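Local coordinates for lipopolysaccharide biosynthesis protein wbpB (Thermus thermophilus HB27, PDB 3OA0) that probably uses NAD to oxidise UDP-N-acetylglucosaminuronic acid in the synthesis of a lipopolysaccharide sugar, at residues A[91-96]-A[120-125]; A[98-103]-A[127-132]. All coordinates share one frame; numbering follows the deposited sequence. Where two conformers were deposited one is given.

Contact 1. Residues A[91-96]-A[120-125]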
loop_
_atom_site.group_PDB
_atom_site.type_symbol
_atom_site.label_atom_id
_atom_site.label_comp_id
_atom_site.label_asym_id
_atom_site.label_seq_id
_atom_site.Cartn_x
_atom_site.Cartn_y
_atom_site.Cartn_z
ATOM N N MET A 91 -5.552 -0.536 -21.600
ATOM C CA MET A 91 -5.336 0.907 -21.449
ATOM C C MET A 91 -4.538 1.446 -22.640
ATOM O O MET A 91 -4.902 2.460 -23.242
ATOM C CB MET A 91 -4.614 1.239 -20.118
ATOM C CG MET A 91 -4.143 2.709 -19.941
ATOM S SD MET A 91 -3.537 3.068 -18.244
ATOM C CE MET A 91 -5.027 2.643 -17.359
ATOM N N ALA A 92 -3.434 0.800 -22.992
ATOM C CA ALA A 92 -2.685 1.313 -24.135
ATOM C C ALA A 92 -3.555 1.499 -25.381
ATOM O O ALA A 92 -3.362 2.488 -26.098
ATOM C CB ALA A 92 -1.535 0.425 -24.480
ATOM N N LEU A 93 -4.485 0.572 -25.626
ATOM C CA LEU A 93 -5.237 0.556 -26.891
ATOM C C LEU A 93 -6.360 1.602 -26.857
ATOM O O LEU A 93 -6.627 2.240 -27.872
ATOM C CB LEU A 93 -5.836 -0.833 -27.231
ATOM C CG LEU A 93 -4.872 -2.031 -27.342
ATOM C CD1 LEU A 93 -5.591 -3.324 -27.653
ATOM C CD2 LEU A 93 -3.741 -1.830 -28.344
ATOM N N ARG A 94 -7.082 1.683 -25.740
ATOM C CA ARG A 94 -8.095 2.710 -25.569
ATOM C C ARG A 94 -7.519 4.129 -25.594
ATOM O O ARG A 94 -8.282 5.049 -25.848
ATOM C CB ARG A 94 -8.984 2.514 -24.327
ATOM C CG ARG A 94 -8.416 3.055 -23.030
ATOM C CD ARG A 94 -9.503 3.030 -21.983
ATOM N NE ARG A 94 -9.910 1.649 -21.753
ATOM C CZ ARG A 94 -9.371 0.892 -20.808
ATOM N NH1 ARG A 94 -9.791 -0.365 -20.660
ATOM N NH2 ARG A 94 -8.453 1.431 -19.994
ATOM N N LEU A 95 -6.207 4.282 -25.425
ATOM C CA LEU A 95 -5.530 5.577 -25.471
ATOM C C LEU A 95 -4.983 5.850 -26.869
ATOM O O LEU A 95 -4.231 6.816 -27.062
ATOM C CB LEU A 95 -4.349 5.622 -24.500
ATOM C CG LEU A 95 -4.670 5.911 -23.016
ATOM C CD1 LEU A 95 -3.381 5.723 -22.242
ATOM C CD2 LEU A 95 -5.199 7.326 -22.775
ATOM N N GLY A 96 -5.329 4.967 -27.809
ATOM C CA GLY A 96 -4.804 5.050 -29.154
ATOM C C GLY A 96 -3.328 4.810 -29.191
ATOM O O GLY A 96 -2.597 5.426 -29.957
ATOM N N ALA A 120 -8.303 -4.937 -33.727
ATOM C CA ALA A 120 -9.087 -4.693 -34.932
ATOM C C ALA A 120 -9.756 -3.331 -34.730
ATOM O O ALA A 120 -9.447 -2.360 -35.428
ATOM C CB ALA A 120 -10.139 -5.796 -35.131
ATOM N N ARG A 121 -10.662 -3.270 -33.757
ATOM C CA ARG A 121 -11.528 -2.103 -33.597
ATOM C C ARG A 121 -10.826 -0.809 -33.194
ATOM O O ARG A 121 -11.469 0.230 -33.114
ATOM C CB ARG A 121 -12.619 -2.387 -32.580
ATOM C CG ARG A 121 -12.330 -1.711 -31.278
ATOM C CD ARG A 121 -13.257 -2.161 -30.154
ATOM N NE ARG A 121 -14.345 -1.210 -29.948
ATOM C CZ ARG A 121 -15.605 -1.425 -30.316
ATOM N NH1 ARG A 121 -16.531 -0.493 -30.097
ATOM N NH2 ARG A 121 -15.941 -2.585 -30.881
ATOM N N THR A 122 -9.514 -0.848 -32.993
ATOM C CA THR A 122 -8.789 0.230 -32.365
ATOM C C THR A 122 -7.687 0.640 -33.321
ATOM O O THR A 122 -7.032 1.700 -33.198
ATOM C CB THR A 122 -8.082 -0.346 -31.113
ATOM O OG1 THR A 122 -8.366 0.441 -29.959
ATOM C CG2 THR A 122 -6.582 -0.527 -31.303
ATOM N N GLY A 123 -7.415 -0.250 -34.264
ATOM C CA GLY A 123 -6.309 0.042 -35.171
ATOM C C GLY A 123 -4.929 0.110 -34.548
ATOM O O GLY A 123 -3.997 0.672 -35.108
ATOM N N ARG A 124 -4.766 -0.515 -33.391
ATOM C CA ARG A 124 -3.487 -0.536 -32.710
ATOM C C ARG A 124 -3.018 -1.984 -32.500
ATOM O O ARG A 124 -3.816 -2.903 -32.638
ATOM C CB ARG A 124 -3.675 0.133 -31.346
ATOM C CG ARG A 124 -2.896 1.422 -31.293
ATOM C CD ARG A 124 -3.591 2.456 -32.110
ATOM N NE ARG A 124 -2.581 3.347 -32.668
ATOM C CZ ARG A 124 -2.823 4.616 -32.975
ATOM N NH1 ARG A 124 -4.028 5.136 -32.739
ATOM N NH2 ARG A 124 -1.853 5.350 -33.488
ATOM N N ARG A 125 -1.747 -2.169 -32.169
ATOM C CA ARG A 125 -1.136 -3.518 -32.102
ATOM C C ARG A 125 -0.537 -3.803 -30.707
ATOM O O ARG A 125 -0.119 -2.878 -30.000
ATOM C CB ARG A 125 -0.024 -3.606 -33.155
ATOM C CG ARG A 125 -0.547 -3.640 -34.623
ATOM C CD ARG A 125 -1.517 -4.802 -34.857
ATOM N NE ARG A 125 -0.966 -6.122 -34.489
ATOM C CZ ARG A 125 0.112 -6.693 -35.035
ATOM N NH1 ARG A 125 0.533 -7.888 -34.627
ATOM N NH2 ARG A 125 0.789 -6.089 -36.012
#
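Leu-93 and Arg-124 supply the apolar part of this contact. Leu-93 turns CG anti to its carbonyl carbon (chi1 -58°), and its CD2 lies 3.6 Å from CB of Arg-124. The two side chains run past each other in opposite directions. CD2 of Leu-93 is also 4.1 Å from Arg-125 O. Leu-93 also packs on Leu-115 and Leu-118 of helix 109-122, which leaves it buried in an otherwise surface-facing contact.

Hydrogen bonding is modest. OG1 of Thr-122 gives a weak bond to Leu-93 O at 3.3 Å. The placement of the Thr-122 side chain is doubtful, because its CG2 clashes with Arg-124 in the model. Leu-93 O also accepts from Gly-96 N at 3.0 Å. This bond belongs to a Schellman motif that ends helix 85-94, with Gly-96 at positive phi as its C-prime residue. The fold here is the Rossmann domain, and the contact joins the ends of helices 85-94 and 109-122. Gly-123, also at positive phi, turns the chain out of the second helix.

The guanidinium of Arg-124 turns one face to the carbonyl oxygen of Gly-96 and makes no hydrogen bond to it. The Arg-124 chain bends at chi2 and chi3 and lays the flat group against this oxygen. Gly-96 O sits over the centre of the face, 3.1 Å from CZ of Arg-124. The N-H groups do not point at this oxygen. The contact is therefore probably electrostatic, between a carbonyl dipole and a positive face.

Charged neighbours flank the contact. Arg-125 pairs with Glu-119. Arg-94 bridges to Glu-60 of its own chain and to Glu-64 of the second subunit.

Contact 2. Residues A[98-103]-A[127-132]. With NAD (nicotinamide-adenine-dinucleotide), chain E.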
loop_
_atom_site.group_PDB
_atom_site.type_symbol
_atom_site.label_atom_id
_atom_site.label_comp_id
_atom_site.label_asym_id
_atom_site.label_seq_id
_atom_site.Cartn_x
_atom_site.Cartn_y
_atom_site.Cartn_z
ATOM N N ASN A 98 0.046 1.719 -29.155
ATOM C CA ASN A 98 0.427 0.286 -29.244
ATOM C C ASN A 98 1.018 -0.099 -27.872
ATOM O O ASN A 98 1.450 0.775 -27.104
ATOM C CB ASN A 98 1.499 0.025 -30.305
ATOM C CG ASN A 98 0.976 0.243 -31.752
ATOM O OD1 ASN A 98 -0.212 0.076 -32.088
ATOM N ND2 ASN A 98 1.876 0.677 -32.581
ATOM N N ALA A 99 1.041 -1.393 -27.574
ATOM C CA ALA A 99 1.580 -1.864 -26.299
ATOM C C ALA A 99 2.850 -2.678 -26.507
ATOM O O ALA A 99 3.021 -3.413 -27.495
ATOM C CB ALA A 99 0.478 -2.634 -25.546
ATOM N N LEU A 100 3.821 -2.494 -25.624
ATOM C CA LEU A 100 5.009 -3.343 -25.639
ATOM C C LEU A 100 5.227 -3.913 -24.240
ATOM O O LEU A 100 5.863 -3.213 -23.422
ATOM C CB LEU A 100 6.259 -2.570 -26.030
ATOM C CG LEU A 100 7.544 -3.364 -26.033
ATOM C CD1 LEU A 100 7.245 -4.720 -26.722
ATOM C CD2 LEU A 100 8.601 -2.583 -26.792
ATOM N N SER A 101 4.669 -5.108 -23.999
ATOM C CA SER A 101 4.488 -5.690 -22.663
ATOM C C SER A 101 5.528 -6.728 -22.313
ATOM O O SER A 101 5.944 -7.528 -23.180
ATOM C CB SER A 101 3.105 -6.312 -22.557
ATOM O OG SER A 101 2.852 -6.927 -21.297
ATOM N N GLU A 102 5.998 -6.703 -21.066
ATOM C CA GLU A 102 6.884 -7.775 -20.637
ATOM C C GLU A 102 6.165 -9.117 -20.785
ATOM O O GLU A 102 4.949 -9.189 -20.889
ATOM C CB GLU A 102 7.383 -7.543 -19.200
ATOM C CG GLU A 102 8.567 -6.595 -19.194
ATOM C CD GLU A 102 9.806 -7.292 -19.716
ATOM O OE1 GLU A 102 9.750 -8.530 -19.866
ATOM O OE2 GLU A 102 10.852 -6.648 -19.912
ATOM N N LYS A 103 6.906 -10.203 -20.838
ATOM C CA LYS A 103 6.260 -11.504 -20.796
ATOM C C LYS A 103 5.841 -11.850 -19.359
ATOM O O LYS A 103 6.332 -11.221 -18.425
ATOM C CB LYS A 103 7.269 -12.529 -21.270
ATOM C CG LYS A 103 8.664 -12.329 -20.707
ATOM C CD LYS A 103 9.009 -13.314 -19.583
ATOM C CE LYS A 103 8.495 -12.793 -18.244
ATOM N NZ LYS A 103 8.610 -13.689 -17.048
ATOM N N TYR A 127 2.485 -5.909 -28.725
ATOM C CA TYR A 127 3.754 -6.588 -28.904
ATOM C C TYR A 127 4.246 -7.065 -27.543
ATOM O O TYR A 127 3.718 -6.633 -26.495
ATOM C CB TYR A 127 4.812 -5.681 -29.537
ATOM C CG TYR A 127 4.383 -5.287 -30.915
ATOM C CD1 TYR A 127 4.309 -6.243 -31.932
ATOM C CD2 TYR A 127 3.970 -3.987 -31.190
ATOM C CE1 TYR A 127 3.872 -5.900 -33.206
ATOM C CE2 TYR A 127 3.532 -3.625 -32.453
ATOM C CZ TYR A 127 3.481 -4.587 -33.440
ATOM O OH TYR A 127 3.025 -4.230 -34.677
ATOM N N THR A 128 5.245 -7.933 -27.546
ATOM C CA THR A 128 5.721 -8.462 -26.263
ATOM C C THR A 128 7.223 -8.600 -26.341
ATOM O O THR A 128 7.740 -8.642 -27.461
ATOM C CB THR A 128 4.938 -9.727 -25.829
ATOM O OG1 THR A 128 5.373 -10.212 -24.545
ATOM C CG2 THR A 128 5.033 -10.813 -26.884
ATOM N N VAL A 129 7.911 -8.550 -25.200
ATOM C CA VAL A 129 9.367 -8.676 -25.107
ATOM C C VAL A 129 9.682 -10.173 -24.924
ATOM O O VAL A 129 9.388 -10.781 -23.893
ATOM C CB VAL A 129 9.954 -7.893 -23.898
ATOM C CG1 VAL A 129 11.511 -7.950 -23.865
ATOM C CG2 VAL A 129 9.495 -6.426 -23.934
ATOM N N LEU A 130 10.225 -10.792 -25.965
ATOM C CA LEU A 130 10.604 -12.193 -25.847
ATOM C C LEU A 130 12.042 -12.154 -26.268
ATOM O O LEU A 130 12.310 -12.356 -27.451
ATOM C CB LEU A 130 9.873 -12.999 -26.918
ATOM C CG LEU A 130 8.395 -13.121 -26.589
ATOM C CD1 LEU A 130 7.641 -13.600 -27.825
ATOM C CD2 LEU A 130 8.225 -14.015 -25.360
ATOM N N GLN A 131 12.961 -11.854 -25.364
ATOM C CA GLN A 131 14.325 -11.605 -25.816
ATOM C C GLN A 131 15.129 -12.858 -26.202
ATOM O O GLN A 131 16.130 -12.747 -26.912
ATOM C CB GLN A 131 15.110 -10.729 -24.834
ATOM C CG GLN A 131 15.526 -11.425 -23.557
ATOM C CD GLN A 131 14.517 -11.252 -22.421
ATOM O OE1 GLN A 131 13.285 -11.213 -22.607
ATOM N NE2 GLN A 131 15.056 -11.159 -21.209
ATOM N N LEU A 132 14.704 -14.045 -25.784
ATOM C CA LEU A 132 15.431 -15.258 -26.179
ATOM C C LEU A 132 15.361 -15.401 -27.692
ATOM O O LEU A 132 16.273 -15.919 -28.325
ATOM C CB LEU A 132 14.883 -16.493 -25.468
ATOM C CG LEU A 132 15.217 -16.669 -23.988
ATOM C CD1 LEU A 132 14.663 -17.998 -23.459
ATOM C CD2 LEU A 132 16.702 -16.610 -23.697
HETATM P PA NAD E . 9.138 -5.992 -9.815
HETATM O O1A NAD E . 10.544 -5.743 -9.413
HETATM O O2A NAD E . 8.325 -6.342 -8.560
HETATM O O5B NAD E . 8.751 -4.558 -10.440
HETATM C C5B NAD E . 7.348 -4.398 -10.284
HETATM C C4B NAD E . 6.947 -2.933 -10.370
HETATM O O4B NAD E . 5.650 -2.813 -10.953
HETATM C C3B NAD E . 6.906 -2.535 -8.887
HETATM O O3B NAD E . 7.626 -1.327 -8.908
HETATM C C2B NAD E . 5.403 -2.233 -8.610
HETATM O O2B NAD E . 5.363 -1.095 -7.756
HETATM C C1B NAD E . 4.942 -1.919 -10.059
HETATM N N9A NAD E . 3.475 -1.927 -10.143
HETATM C C8A NAD E . 2.546 -2.573 -9.355
HETATM N N7A NAD E . 1.348 -2.238 -9.732
HETATM C C5A NAD E . 1.449 -1.357 -10.773
HETATM C C6A NAD E . 0.531 -0.651 -11.559
HETATM N N6A NAD E . -0.846 -0.782 -11.336
HETATM N N1A NAD E . 1.060 0.117 -12.501
HETATM C C2A NAD E . 2.354 0.330 -12.722
HETATM N N3A NAD E . 3.231 -0.302 -11.977
HETATM C C4A NAD E . 2.808 -1.134 -11.035
HETATM O O3 NAD E . 9.097 -7.189 -10.871
HETATM P PN NAD E . 9.864 -7.065 -12.248
HETATM O O1N NAD E . 10.914 -8.156 -12.177
HETATM O O2N NAD E . 10.625 -5.857 -12.787
HETATM O O5D NAD E . 8.968 -7.868 -13.325
HETATM C C5D NAD E . 8.268 -6.961 -14.123
HETATM C C4D NAD E . 7.771 -7.643 -15.398
HETATM O O4D NAD E . 8.995 -7.950 -16.093
HETATM C C3D NAD E . 7.139 -9.028 -15.068
HETATM O O3D NAD E . 6.118 -9.207 -16.049
HETATM C C2D NAD E . 8.249 -10.066 -15.262
HETATM O O2D NAD E . 7.696 -11.224 -15.897
HETATM C C1D NAD E . 9.186 -9.360 -16.268
HETATM N N1N NAD E . 10.615 -9.680 -16.150
HETATM C C2N NAD E . 11.308 -9.968 -17.254
HETATM C C3N NAD E . 12.677 -10.277 -17.175
HETATM C C7N NAD E . 13.481 -10.595 -18.386
HETATM O O7N NAD E . 14.613 -11.012 -18.259
HETATM N N7N NAD E . 12.979 -10.395 -19.629
HETATM C C4N NAD E . 13.306 -10.308 -15.921
HETATM C C5N NAD E . 12.520 -10.011 -14.811
HETATM C C6N NAD E . 11.186 -9.698 -14.951
#
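Leu-100 holds CG opposite its backbone N (chi1 178°), which brings CD1 to 3.8 Å from CB of Tyr-127. Thr-128 places OG1 in the same way (chi1 -178°), and this hydroxyl donates to Ser-101 O at 3.1 Å. The strands are the parallel neighbours of a beta-alpha-beta unit at the edge of the Rossmann sheet, joined through helix 109-122.

Tyr-127 N bonds to Ala-99 O at 2.8 Å. Ser-101 N bonds to Tyr-127 O at 3.1 Å and is almost straight (176° at the hydrogen). Val-129 N meets Ser-101 O at 3.0 Å. Thr-128 OG1 and Val-129 N reach that oxygen from opposite faces of its carbonyl plane, so two bonds grip it. Leu-100 CD1 also rests on CG2 of Val-129.

Farther along both segments the chain reaches the cofactor. Glu-102 and Lys-103 open the Glu-Lys-Pro motif of this oxidoreductase family. Glu-102 OE1 is 3.4 Å from C2N of the nicotinamide ring, and OE2 is hydrogen-bonded to His-19 and His-266. With an alanine here, both histidines would probably lose their shared partner, and a gap would open beside the nicotinamide riboside. NAD O2D donates to Lys-103 O at 2.9 Å. Lys-103 NZ adds a weak bond to O2D and a bond to O3' of the bound UDP-sugar acid. The side-chain amide of Gln-131 lies against the NAD carboxamide, but the weak bond from NE2 to O7N is doubtful. Val-129 O is buried with no polar partner in the model; Lys-103 CG lies 3.6 Å from it.

How the contacts relate
From the N terminus the chain passes helix 85-94, then strand 98-101, helix 109-122 and strand 126-128. Contact 1 closes the loop from 91-96 to 120-125. Contact 2 closes the one from 98-103 to 127-132. Their segments alternate, so the two loops cross and neither nests in the other. Contact 1 ties the helix ends at the surface. Contact 2 ties the strands that follow those helices, nearer the centre of the chain and beside NAD. The two contacts touch directly: Arg-125 N is 2.7 Å from Asn-98 OD1, and Ala-92 packs on Ala-99. The centres of contact 1 and contact 2 are about 16 Å apart.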